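Local atomic coordinates of berberine bridge enzyme-like 28 (Arabidopsis thaliana, PDB entry 5D79), a protein that binds FAD as an oxidoreductase of the berberine bridge enzyme-like family and is involved in adaptation to salt stress. Residues 70-84 with 118-132. Residues are numbered along the deposited sequence; the frame is centred on the assembly and turned at random.
Sequences FSVSETPKPVSIITP and YIAYNKPFAVIDLRN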
loop_
_atom_site.group_PDB
_atom_site.type_symbol
_atom_site.label_atom_id
_atom_site.label_comp_id
_atom_site.label_asym_id
_atom_site.label_seq_id
_atom_site.Cartn_x
_atom_site.Cartn_y
_atom_site.Cartn_z
ATOM N N PHE A 70 -3.639 -11.025 12.801
ATOM C CA PHE A 70 -4.763 -10.241 13.286
ATOM C C PHE A 70 -6.079 -10.958 13.048
ATOM O O PHE A 70 -7.146 -10.343 13.057
ATOM C CB PHE A 70 -4.783 -8.871 12.622
ATOM C CG PHE A 70 -3.620 -8.013 13.000
ATOM C CD1 PHE A 70 -3.449 -7.602 14.314
ATOM C CD2 PHE A 70 -2.701 -7.618 12.050
ATOM C CE1 PHE A 70 -2.378 -6.806 14.676
ATOM C CE2 PHE A 70 -1.625 -6.817 12.393
ATOM C CZ PHE A 70 -1.460 -6.409 13.708
ATOM N N SER A 71 -5.997 -12.263 12.838
ATOM C CA SER A 71 -7.194 -13.075 12.725
ATOM C C SER A 71 -7.345 -13.971 13.944
ATOM O O SER A 71 -8.125 -14.913 13.928
ATOM C CB SER A 71 -7.153 -13.924 11.462
ATOM O OG SER A 71 -6.097 -14.848 11.550
ATOM N N VAL A 72 -6.590 -13.686 14.999
ATOM C CA VAL A 72 -6.625 -14.524 16.193
ATOM C C VAL A 72 -7.798 -14.130 17.102
ATOM O O VAL A 72 -8.294 -13.002 17.030
ATOM C CB VAL A 72 -5.288 -14.458 16.972
ATOM C CG1 VAL A 72 -4.201 -15.201 16.207
ATOM C CG2 VAL A 72 -4.873 -13.026 17.228
ATOM N N SER A 73 -8.250 -15.066 17.939
ATOM C CA SER A 73 -9.461 -14.865 18.732
ATOM C C SER A 73 -9.295 -13.773 19.793
ATOM O O SER A 73 -10.274 -13.183 20.251
ATOM C CB SER A 73 -9.896 -16.186 19.392
ATOM O OG SER A 73 -8.915 -16.682 20.285
ATOM N N GLU A 74 -8.052 -13.497 20.170
ATOM C CA GLU A 74 -7.769 -12.506 21.204
ATOM C C GLU A 74 -7.835 -11.064 20.688
ATOM O O GLU A 74 -7.802 -10.121 21.479
ATOM C CB GLU A 74 -6.394 -12.772 21.840
ATOM C CG GLU A 74 -5.356 -13.428 20.918
ATOM C CD GLU A 74 -5.441 -14.952 20.903
ATOM O OE1 GLU A 74 -6.438 -15.496 20.380
ATOM O OE2 GLU A 74 -4.509 -15.609 21.417
ATOM N N THR A 75 -7.929 -10.897 19.370
ATOM C CA THR A 75 -8.042 -9.571 18.770
ATOM C C THR A 75 -9.506 -9.150 18.667
ATOM O O THR A 75 -10.397 -10.001 18.557
ATOM C CB THR A 75 -7.379 -9.515 17.374
ATOM O OG1 THR A 75 -7.876 -10.575 16.546
ATOM C CG2 THR A 75 -5.859 -9.639 17.503
ATOM N N PRO A 76 -9.764 -7.827 18.741
ATOM C CA PRO A 76 -11.135 -7.300 18.748
ATOM C C PRO A 76 -11.950 -7.708 17.518
ATOM O O PRO A 76 -11.467 -7.653 16.383
ATOM C CB PRO A 76 -10.923 -5.779 18.790
ATOM C CG PRO A 76 -9.603 -5.604 19.473
ATOM C CD PRO A 76 -8.767 -6.761 18.989
ATOM N N LYS A 77 -13.189 -8.118 17.764
ATOM C CA LYS A 77 -14.099 -8.525 16.703
ATOM C C LYS A 77 -15.249 -7.525 16.562
ATOM O O LYS A 77 -15.702 -6.961 17.552
ATOM C CB LYS A 77 -14.630 -9.929 16.991
ATOM C CG LYS A 77 -13.535 -10.987 17.052
ATOM C CD LYS A 77 -12.715 -11.008 15.763
ATOM C CE LYS A 77 -11.694 -12.142 15.744
ATOM N NZ LYS A 77 -10.718 -12.043 16.861
ATOM N N PRO A 78 -15.711 -7.286 15.322
ATOM C CA PRO A 78 -16.865 -6.407 15.104
ATOM C C PRO A 78 -18.177 -7.090 15.475
ATOM O O PRO A 78 -18.285 -8.312 15.411
ATOM C CB PRO A 78 -16.815 -6.125 13.605
ATOM C CG PRO A 78 -16.196 -7.358 13.031
ATOM C CD PRO A 78 -15.179 -7.816 14.052
ATOM N N VAL A 79 -19.169 -6.292 15.847
ATOM C CA VAL A 79 -20.469 -6.806 16.249
ATOM C C VAL A 79 -21.365 -6.950 15.001
ATOM O O VAL A 79 -22.432 -7.583 15.038
ATOM C CB VAL A 79 -21.095 -5.889 17.328
ATOM C CG1 VAL A 79 -21.478 -4.549 16.730
ATOM C CG2 VAL A 79 -22.259 -6.562 18.016
ATOM N N SER A 80 -20.898 -6.387 13.884
ATOM C CA SER A 80 -21.558 -6.573 12.591
ATOM C C SER A 80 -20.638 -6.275 11.389
ATOM O O SER A 80 -19.739 -5.427 11.462
ATOM C CB SER A 80 -22.834 -5.711 12.507
ATOM O OG SER A 80 -22.583 -4.340 12.764
ATOM N N ILE A 81 -20.867 -7.011 10.299
ATOM C CA ILE A 81 -20.239 -6.749 9.010
ATOM C C ILE A 81 -21.319 -6.538 7.967
ATOM O O ILE A 81 -22.268 -7.297 7.895
ATOM C CB ILE A 81 -19.327 -7.908 8.560
ATOM C CG1 ILE A 81 -18.231 -8.167 9.597
ATOM C CG2 ILE A 81 -18.723 -7.626 7.185
ATOM C CD1 ILE A 81 -17.499 -9.475 9.387
ATOM N N ILE A 82 -21.180 -5.500 7.159
ATOM C CA ILE A 82 -22.115 -5.252 6.074
ATOM C C ILE A 82 -21.361 -5.316 4.739
ATOM O O ILE A 82 -20.328 -4.661 4.563
ATOM C CB ILE A 82 -22.828 -3.879 6.231
ATOM C CG1 ILE A 82 -23.444 -3.732 7.629
ATOM C CG2 ILE A 82 -23.899 -3.703 5.176
ATOM C CD1 ILE A 82 -22.549 -3.017 8.650
ATOM N N THR A 83 -21.862 -6.137 3.817
ATOM C CA THR A 83 -21.287 -6.245 2.476
ATOM C C THR A 83 -22.232 -5.593 1.468
ATOM O O THR A 83 -23.021 -6.280 0.819
ATOM C CB THR A 83 -20.998 -7.737 2.053
ATOM O OG1 THR A 83 -22.221 -8.479 1.905
ATOM C CG2 THR A 83 -20.106 -8.433 3.069
ATOM N N PRO A 84 -22.149 -4.257 1.332
ATOM C CA PRO A 84 -23.031 -3.489 0.442
ATOM C C PRO A 84 -22.971 -3.966 -1.012
ATOM O O PRO A 84 -21.933 -4.469 -1.440
ATOM C CB PRO A 84 -22.491 -2.060 0.568
ATOM C CG PRO A 84 -21.059 -2.236 1.031
ATOM C CD PRO A 84 -21.101 -3.411 1.932
ATOM N N TYR A 118 -10.419 -3.894 9.724
ATOM C CA TYR A 118 -11.327 -4.861 10.328
ATOM C C TYR A 118 -11.073 -4.981 11.825
ATOM O O TYR A 118 -11.634 -5.848 12.478
ATOM C CB TYR A 118 -11.199 -6.232 9.651
ATOM C CG TYR A 118 -9.787 -6.756 9.613
ATOM C CD1 TYR A 118 -8.924 -6.395 8.589
ATOM C CD2 TYR A 118 -9.310 -7.606 10.604
ATOM C CE1 TYR A 118 -7.624 -6.861 8.549
ATOM C CE2 TYR A 118 -8.007 -8.077 10.580
ATOM C CZ TYR A 118 -7.169 -7.703 9.545
ATOM O OH TYR A 118 -5.871 -8.163 9.500
ATOM N N ILE A 119 -10.230 -4.106 12.365
ATOM C CA ILE A 119 -10.036 -4.004 13.811
ATOM C C ILE A 119 -10.157 -2.571 14.302
ATOM O O ILE A 119 -9.507 -1.675 13.773
ATOM C CB ILE A 119 -8.650 -4.500 14.268
ATOM C CG1 ILE A 119 -8.314 -5.867 13.678
ATOM C CG2 ILE A 119 -8.566 -4.511 15.802
ATOM C CD1 ILE A 119 -6.910 -6.313 14.012
ATOM N N ALA A 120 -10.983 -2.372 15.322
ATOM C CA ALA A 120 -10.980 -1.138 16.096
ATOM C C ALA A 120 -10.660 -1.497 17.537
ATOM O O ALA A 120 -11.138 -2.515 18.048
ATOM C CB ALA A 120 -12.323 -0.418 15.998
ATOM N N TYR A 121 -9.848 -0.681 18.197
ATOM C CA TYR A 121 -9.463 -0.988 19.569
ATOM C C TYR A 121 -10.235 -0.164 20.603
ATOM O O TYR A 121 -10.517 1.008 20.386
ATOM C CB TYR A 121 -7.956 -0.791 19.743
ATOM C CG TYR A 121 -7.128 -1.810 18.986
ATOM C CD1 TYR A 121 -7.002 -3.109 19.451
ATOM C CD2 TYR A 121 -6.477 -1.472 17.805
ATOM C CE1 TYR A 121 -6.252 -4.043 18.769
ATOM C CE2 TYR A 121 -5.722 -2.400 17.113
ATOM C CZ TYR A 121 -5.610 -3.687 17.602
ATOM O OH TYR A 121 -4.865 -4.632 16.927
ATOM N N ASN A 122 -10.599 -0.812 21.709
ATOM C CA ASN A 122 -11.209 -0.160 22.877
ATOM C C ASN A 122 -12.596 0.463 22.669
ATOM O O ASN A 122 -13.081 1.195 23.536
ATOM C CB ASN A 122 -10.263 0.914 23.431
ATOM C CG ASN A 122 -9.273 0.356 24.438
ATOM O OD1 ASN A 122 -8.145 -0.005 24.091
ATOM N ND2 ASN A 122 -9.693 0.279 25.697
ATOM N N LYS A 123 -13.235 0.172 21.538
ATOM C CA LYS A 123 -14.620 0.586 21.307
ATOM C C LYS A 123 -15.275 -0.278 20.227
ATOM O O LYS A 123 -14.709 -0.483 19.157
ATOM C CB LYS A 123 -14.700 2.075 20.930
ATOM C CG LYS A 123 -13.852 2.516 19.728
ATOM C CD LYS A 123 -13.952 4.027 19.525
ATOM C CE LYS A 123 -13.229 4.508 18.272
ATOM N NZ LYS A 123 -13.448 5.973 18.007
ATOM N N PRO A 124 -16.474 -0.797 20.519
ATOM C CA PRO A 124 -17.224 -1.669 19.602
ATOM C C PRO A 124 -17.457 -1.043 18.222
ATOM O O PRO A 124 -17.689 0.163 18.110
ATOM C CB PRO A 124 -18.552 -1.881 20.335
ATOM C CG PRO A 124 -18.218 -1.676 21.778
ATOM C CD PRO A 124 -17.180 -0.598 21.798
ATOM N N PHE A 125 -17.403 -1.865 17.178
ATOM C CA PHE A 125 -17.461 -1.350 15.817
ATOM C C PHE A 125 -18.154 -2.306 14.863
ATOM O O PHE A 125 -18.456 -3.442 15.210
ATOM C CB PHE A 125 -16.050 -1.047 15.302
ATOM C CG PHE A 125 -15.228 -2.277 15.019
ATOM C CD1 PHE A 125 -14.645 -2.997 16.054
ATOM C CD2 PHE A 125 -15.028 -2.712 13.714
ATOM C CE1 PHE A 125 -13.883 -4.132 15.791
ATOM C CE2 PHE A 125 -14.265 -3.845 13.450
ATOM C CZ PHE A 125 -13.695 -4.554 14.489
ATOM N N ALA A 126 -18.404 -1.829 13.655
ATOM C CA ALA A 126 -18.907 -2.660 12.584
ATOM C C ALA A 126 -17.969 -2.509 11.385
ATOM O O ALA A 126 -17.136 -1.599 11.368
ATOM C CB ALA A 126 -20.321 -2.264 12.229
ATOM N N VAL A 127 -18.101 -3.393 10.394
ATOM C CA VAL A 127 -17.247 -3.365 9.207
ATOM C C VAL A 127 -18.049 -3.171 7.925
ATOM O O VAL A 127 -18.996 -3.893 7.676
ATOM C CB VAL A 127 -16.415 -4.673 9.073
ATOM C CG1 VAL A 127 -15.769 -4.763 7.700
ATOM C CG2 VAL A 127 -15.360 -4.761 10.164
ATOM N N ILE A 128 -17.669 -2.181 7.124
ATOM C CA ILE A 128 -18.165 -2.037 5.754
ATOM C C ILE A 128 -17.191 -2.725 4.773
ATOM O O ILE A 128 -16.203 -2.116 4.332
ATOM C CB ILE A 128 -18.328 -0.543 5.346
ATOM C CG1 ILE A 128 -19.032 0.262 6.441
ATOM C CG2 ILE A 128 -19.081 -0.419 4.035
ATOM C CD1 ILE A 128 -19.040 1.744 6.184
ATOM N N ASP A 129 -17.464 -3.990 4.454
ATOM C CA ASP A 129 -16.635 -4.773 3.536
ATOM C C ASP A 129 -17.103 -4.517 2.103
ATOM O O ASP A 129 -18.268 -4.757 1.773
ATOM C CB ASP A 129 -16.716 -6.266 3.895
ATOM C CG ASP A 129 -15.680 -7.136 3.157
ATOM O OD1 ASP A 129 -15.550 -7.034 1.919
ATOM O OD2 ASP A 129 -15.010 -7.955 3.831
ATOM N N LEU A 130 -16.190 -4.039 1.258
ATOM C CA LEU A 130 -16.535 -3.575 -0.090
ATOM C C LEU A 130 -16.391 -4.641 -1.161
ATOM O O LEU A 130 -16.413 -4.332 -2.350
ATOM C CB LEU A 130 -15.674 -2.375 -0.471
ATOM C CG LEU A 130 -15.860 -1.161 0.435
ATOM C CD1 LEU A 130 -14.821 -0.113 0.136
ATOM C CD2 LEU A 130 -17.253 -0.598 0.251
ATOM N N ARG A 131 -16.273 -5.892 -0.734
ATOM C CA ARG A 131 -16.019 -7.007 -1.634
ATOM C C ARG A 131 -17.001 -7.134 -2.805
ATOM O O ARG A 131 -16.648 -7.676 -3.842
ATOM C CB ARG A 131 -16.025 -8.308 -0.839
ATOM C CG ARG A 131 -17.387 -8.723 -0.297
ATOM C CD ARG A 131 -17.220 -9.963 0.530
ATOM N NE ARG A 131 -16.013 -9.838 1.335
ATOM C CZ ARG A 131 -15.546 -10.778 2.147
ATOM N NH1 ARG A 131 -16.187 -11.934 2.267
ATOM N NH2 ARG A 131 -14.436 -10.556 2.838
ATOM N N ASN A 132 -18.225 -6.639 -2.641
ATOM C CA ASN A 132 -19.253 -6.775 -3.673
ATOM C C ASN A 132 -19.233 -5.654 -4.705
ATOM O O ASN A 132 -19.812 -5.788 -5.784
ATOM C CB ASN A 132 -20.644 -6.845 -3.035
ATOM C CG ASN A 132 -20.888 -8.151 -2.314
ATOM O OD1 ASN A 132 -20.252 -9.168 -2.617
ATOM N ND2 ASN A 132 -21.817 -8.138 -1.360
HETATM O O HOH W 1 -17.061 -4.790 17.955
HETATM O O HOH W 2 -19.700 -5.383 -0.420
#
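Pro78 lies over one face of the Phe125 ring, its CB 3.8 Å from the ring centroid, a CH-pi contact; the opposite face carries the Ile119-Ala120 backbone, and Pro76 O sits at the edge. This packing flanks strands 80-82 and 125-129, the two central strands of the four-stranded mixed sheet in the PCMH-type FAD-binding domain. Phe125 CG stands between its own N and carbonyl carbon (chi1 71°), a turn that slips the ring under the proline. The Tyr118 ring meets Phe70 O in plane at its edge, while Tyr121 has Ile119 CG2 over one face. The tyrosines lie ahead of strand 125-129, which pairs in parallel with strand 80-82, as evidenced by a 20° angle between strand directions and by Ile82, whose N donates to Val127 O (2.8 Å, 174°) and whose O accepts from Asp129 N (2.9 Å). Replacing Phe125 with an alanine would probably leave Pro78 without its aromatic platform and open a gap against the Ile119-Ala120 backbone. Farther along, Leu130 touches FAD, and Asp129 OD1 takes Arg131 N in an Asx turn. One water closes this end, donating to Pro84 O at 2.6 Å and to Asp129 O at 2.7 Å while accepting from Asn132 N.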